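Long-range contact in putative ribose operon repressor (Burkholderia thailandensis, PDB 3EGC), which probably acts as a LacI-family transcriptional repressor, binding regulatory DNA and sensing a sugar-like ligand through its periplasmic-binding-protein-like domain: residues N172-G183 with R196-L210. Sequence-based numbering, arbitrary orientation.
Sequences NGRDGAIKVLTG and RITEGAMQALNVLGL
Asn172 OD1 accepts a hydrogen bond from Gln203 NE2 at 2.8 Å, bent to 142° at the hydrogen and with the donor tilted out of the carbonyl plane. The two amide planes are turned 50° apart, and the Gln203 chain, extended beyond CG, crosses the Asn172 side chain at about a right angle. One residue later, Gly173 occupies the N-cap position of helix 174-181, which packs on helix 196-208 with the axes 7.6 Å apart and crossing at -48°. The CA atoms come nearest at Arg174 and Gly200, 3.9 Å apart; Gly200, without a side chain, lets Asn172 O and the Arg174 backbone lie directly against it. Two CA-H...O contacts run along this N-terminal part of the interface, from Ile197 CA to Asn172 O and, a turn on, from Arg174 CA to Gly200 O. Arg174 fits as a knob into the hole formed by Gly200, Gln203, Ala204 and Val207; its chain bends at chi3, and Val207 CG2 meets NH1 at the guanidinium edge. Farther along, Ala204 CB touches both Ala177 CB and Ile178 CG1 at 3.5 Å, while Leu181 CD1 reaches Leu205 CD2 at 3.7 Å. Beneath the pair, Leu181 rests on Leu190 and Ile197 on Thr192, both of strand 189-192, while Gln203 packs against Phe229 of the second subunit. Two neighbouring helices packed on the parallel part of the sheet and joined through strand 189-192 form an alpha-beta-alpha unit, characteristic of the Rossmann-like subdomains of LacI-family sugar-binding domains.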
# COMPACT_ATOMS: atom_id res chain seq x y z
N ASN A 172 -10.77 -12.02 2.87
CA ASN A 172 -9.63 -12.55 2.09
C ASN A 172 -10.14 -13.47 0.98
O ASN A 172 -9.55 -13.53 -0.12
CB ASN A 172 -8.66 -13.43 2.95
CG ASN A 172 -7.22 -13.05 2.77
OD1 ASN A 172 -6.30 -13.74 3.22
ND2 ASN A 172 -7.01 -11.91 2.13
N GLY A 173 -11.18 -14.22 1.31
CA GLY A 173 -11.68 -15.25 0.47
C GLY A 173 -10.91 -16.56 0.59
O GLY A 173 -11.08 -17.46 -0.25
N ARG A 174 -10.05 -16.69 1.59
CA ARG A 174 -9.39 -17.96 1.79
C ARG A 174 -10.45 -19.06 2.01
O ARG A 174 -10.38 -20.11 1.36
CB ARG A 174 -8.38 -17.97 2.92
CG ARG A 174 -7.78 -19.40 3.11
CD ARG A 174 -6.74 -19.48 4.25
NE ARG A 174 -7.38 -19.27 5.54
CZ ARG A 174 -7.57 -20.22 6.46
NH1 ARG A 174 -7.13 -21.48 6.26
NH2 ARG A 174 -8.21 -19.91 7.59
N ASP A 175 -11.43 -18.78 2.88
CA ASP A 175 -12.48 -19.77 3.15
C ASP A 175 -13.27 -20.07 1.89
O ASP A 175 -13.59 -21.19 1.60
CB ASP A 175 -13.40 -19.33 4.31
CG ASP A 175 -12.66 -19.23 5.65
OD1 ASP A 175 -13.22 -18.60 6.57
OD2 ASP A 175 -11.52 -19.74 5.84
N GLY A 176 -13.62 -19.05 1.15
CA GLY A 176 -14.32 -19.24 -0.10
C GLY A 176 -13.48 -20.09 -1.06
O GLY A 176 -14.00 -20.99 -1.71
N ALA A 177 -12.17 -19.80 -1.16
CA ALA A 177 -11.34 -20.58 -2.03
C ALA A 177 -11.29 -22.05 -1.55
O ALA A 177 -11.49 -22.98 -2.32
CB ALA A 177 -9.97 -20.02 -2.14
N ILE A 178 -11.03 -22.22 -0.26
CA ILE A 178 -10.98 -23.53 0.35
C ILE A 178 -12.28 -24.33 0.00
O ILE A 178 -12.24 -25.53 -0.37
CB ILE A 178 -10.78 -23.44 1.87
CG1 ILE A 178 -9.34 -23.09 2.20
CG2 ILE A 178 -11.18 -24.75 2.54
CD1 ILE A 178 -8.98 -22.98 3.70
N LYS A 179 -13.41 -23.64 0.12
CA LYS A 179 -14.67 -24.23 -0.27
C LYS A 179 -14.85 -24.59 -1.74
O LYS A 179 -15.28 -25.70 -2.07
CB LYS A 179 -15.85 -23.38 0.22
CG LYS A 179 -17.22 -23.98 -0.12
CD LYS A 179 -18.31 -23.14 0.46
CE LYS A 179 -19.55 -24.02 0.80
NZ LYS A 179 -20.37 -24.33 -0.43
N VAL A 180 -14.57 -23.68 -2.65
CA VAL A 180 -14.72 -24.09 -4.04
C VAL A 180 -13.67 -25.11 -4.51
O VAL A 180 -13.94 -25.91 -5.35
CB VAL A 180 -14.97 -22.92 -5.04
CG1 VAL A 180 -15.22 -21.62 -4.32
CG2 VAL A 180 -13.88 -22.85 -6.12
N LEU A 181 -12.50 -25.11 -3.91
CA LEU A 181 -11.44 -26.00 -4.32
C LEU A 181 -11.52 -27.42 -3.71
O LEU A 181 -10.79 -28.30 -4.12
CB LEU A 181 -10.07 -25.36 -4.07
CG LEU A 181 -9.68 -24.17 -4.95
CD1 LEU A 181 -8.48 -23.52 -4.35
CD2 LEU A 181 -9.37 -24.60 -6.36
N THR A 182 -12.38 -27.62 -2.71
CA THR A 182 -12.62 -28.97 -2.20
C THR A 182 -13.91 -29.57 -2.72
O THR A 182 -14.38 -30.54 -2.17
CB THR A 182 -12.65 -29.07 -0.66
OG1 THR A 182 -13.73 -28.28 -0.15
CG2 THR A 182 -11.33 -28.61 -0.05
N GLY A 183 -14.50 -28.98 -3.76
CA GLY A 183 -15.67 -29.56 -4.42
C GLY A 183 -15.39 -30.85 -5.21
O GLY A 183 -14.23 -31.19 -5.51
N ARG A 196 -5.88 -8.86 -2.74
CA ARG A 196 -6.10 -9.33 -1.37
C ARG A 196 -6.85 -10.68 -1.34
O ARG A 196 -6.55 -11.53 -0.54
CB ARG A 196 -6.79 -8.27 -0.53
CG ARG A 196 -6.73 -8.60 0.96
CD ARG A 196 -6.34 -7.38 1.81
NE ARG A 196 -5.07 -6.78 1.43
CZ ARG A 196 -4.67 -5.57 1.81
NH1 ARG A 196 -3.51 -5.13 1.40
NH2 ARG A 196 -5.41 -4.82 2.63
N ILE A 197 -7.77 -10.85 -2.29
CA ILE A 197 -8.41 -12.13 -2.52
C ILE A 197 -7.44 -13.15 -3.10
O ILE A 197 -7.46 -14.33 -2.71
CB ILE A 197 -9.70 -11.96 -3.38
CG1 ILE A 197 -10.76 -11.25 -2.53
CG2 ILE A 197 -10.26 -13.31 -3.90
CD1 ILE A 197 -11.81 -10.66 -3.37
N THR A 198 -6.57 -12.69 -4.01
CA THR A 198 -5.51 -13.56 -4.53
C THR A 198 -4.61 -14.10 -3.40
O THR A 198 -4.23 -15.26 -3.42
CB THR A 198 -4.66 -12.89 -5.62
OG1 THR A 198 -5.50 -12.44 -6.67
CG2 THR A 198 -3.68 -13.91 -6.17
N GLU A 199 -4.32 -13.26 -2.40
CA GLU A 199 -3.61 -13.77 -1.19
C GLU A 199 -4.39 -14.93 -0.53
O GLU A 199 -3.86 -15.99 -0.30
CB GLU A 199 -3.38 -12.62 -0.18
CG GLU A 199 -2.62 -11.40 -0.78
CD GLU A 199 -2.42 -10.32 0.22
OE1 GLU A 199 -3.26 -10.21 1.16
OE2 GLU A 199 -1.42 -9.57 0.07
N GLY A 200 -5.68 -14.74 -0.27
CA GLY A 200 -6.51 -15.80 0.32
C GLY A 200 -6.61 -17.08 -0.50
O GLY A 200 -6.54 -18.20 0.04
N ALA A 201 -6.76 -16.96 -1.82
CA ALA A 201 -6.65 -18.15 -2.72
C ALA A 201 -5.27 -18.84 -2.66
O ALA A 201 -5.21 -20.05 -2.62
CB ALA A 201 -7.05 -17.80 -4.22
N MET A 202 -4.18 -18.07 -2.62
CA MET A 202 -2.85 -18.66 -2.39
C MET A 202 -2.81 -19.36 -1.03
O MET A 202 -2.29 -20.43 -0.91
CB MET A 202 -1.70 -17.63 -2.55
CG MET A 202 -1.46 -17.09 -4.01
SD MET A 202 -1.09 -18.30 -5.37
CE MET A 202 0.55 -18.80 -4.85
N GLN A 203 -3.35 -18.73 0.00
CA GLN A 203 -3.43 -19.37 1.30
C GLN A 203 -4.20 -20.67 1.25
O GLN A 203 -3.76 -21.67 1.79
CB GLN A 203 -3.97 -18.44 2.38
CG GLN A 203 -2.93 -17.40 2.81
CD GLN A 203 -3.53 -16.12 3.33
OE1 GLN A 203 -2.79 -15.15 3.61
NE2 GLN A 203 -4.86 -16.08 3.47
N ALA A 204 -5.36 -20.64 0.59
CA ALA A 204 -6.16 -21.87 0.46
C ALA A 204 -5.35 -23.00 -0.21
O ALA A 204 -5.36 -24.10 0.25
CB ALA A 204 -7.46 -21.63 -0.30
N LEU A 205 -4.67 -22.69 -1.31
CA LEU A 205 -3.93 -23.72 -2.03
C LEU A 205 -3.11 -24.58 -1.08
O LEU A 205 -3.31 -25.80 -0.99
CB LEU A 205 -3.06 -23.13 -3.13
CG LEU A 205 -3.89 -22.62 -4.33
CD1 LEU A 205 -2.99 -21.98 -5.39
CD2 LEU A 205 -4.78 -23.71 -4.92
N ASN A 206 -2.23 -23.95 -0.32
CA ASN A 206 -1.42 -24.75 0.54
C ASN A 206 -2.01 -25.20 1.88
O ASN A 206 -1.47 -26.08 2.52
CB ASN A 206 0.06 -24.31 0.54
CG ASN A 206 0.35 -23.10 1.36
OD1 ASN A 206 1.13 -22.22 0.93
ND2 ASN A 206 -0.17 -23.08 2.59
N VAL A 207 -3.16 -24.65 2.26
CA VAL A 207 -3.97 -25.28 3.27
C VAL A 207 -4.48 -26.64 2.73
O VAL A 207 -4.46 -27.65 3.42
CB VAL A 207 -5.18 -24.41 3.65
CG1 VAL A 207 -6.23 -25.25 4.30
CG2 VAL A 207 -4.77 -23.27 4.58
N LEU A 208 -4.92 -26.66 1.48
CA LEU A 208 -5.40 -27.87 0.84
C LEU A 208 -4.28 -28.79 0.29
O LEU A 208 -4.54 -29.93 -0.12
CB LEU A 208 -6.37 -27.48 -0.26
CG LEU A 208 -7.71 -26.93 0.22
CD1 LEU A 208 -8.59 -26.61 -0.96
CD2 LEU A 208 -8.45 -27.90 1.13
N GLY A 209 -3.04 -28.32 0.30
CA GLY A 209 -1.94 -29.07 -0.30
C GLY A 209 -1.95 -29.02 -1.84
O GLY A 209 -1.40 -29.89 -2.51
N LEU A 210 -2.56 -27.98 -2.41
CA LEU A 210 -2.61 -27.89 -3.86
C LEU A 210 -1.50 -27.03 -4.42
O LEU A 210 -0.93 -26.23 -3.73
CB LEU A 210 -3.98 -27.41 -4.35
CG LEU A 210 -5.21 -28.25 -3.94
CD1 LEU A 210 -6.51 -27.63 -4.43
CD2 LEU A 210 -5.06 -29.64 -4.53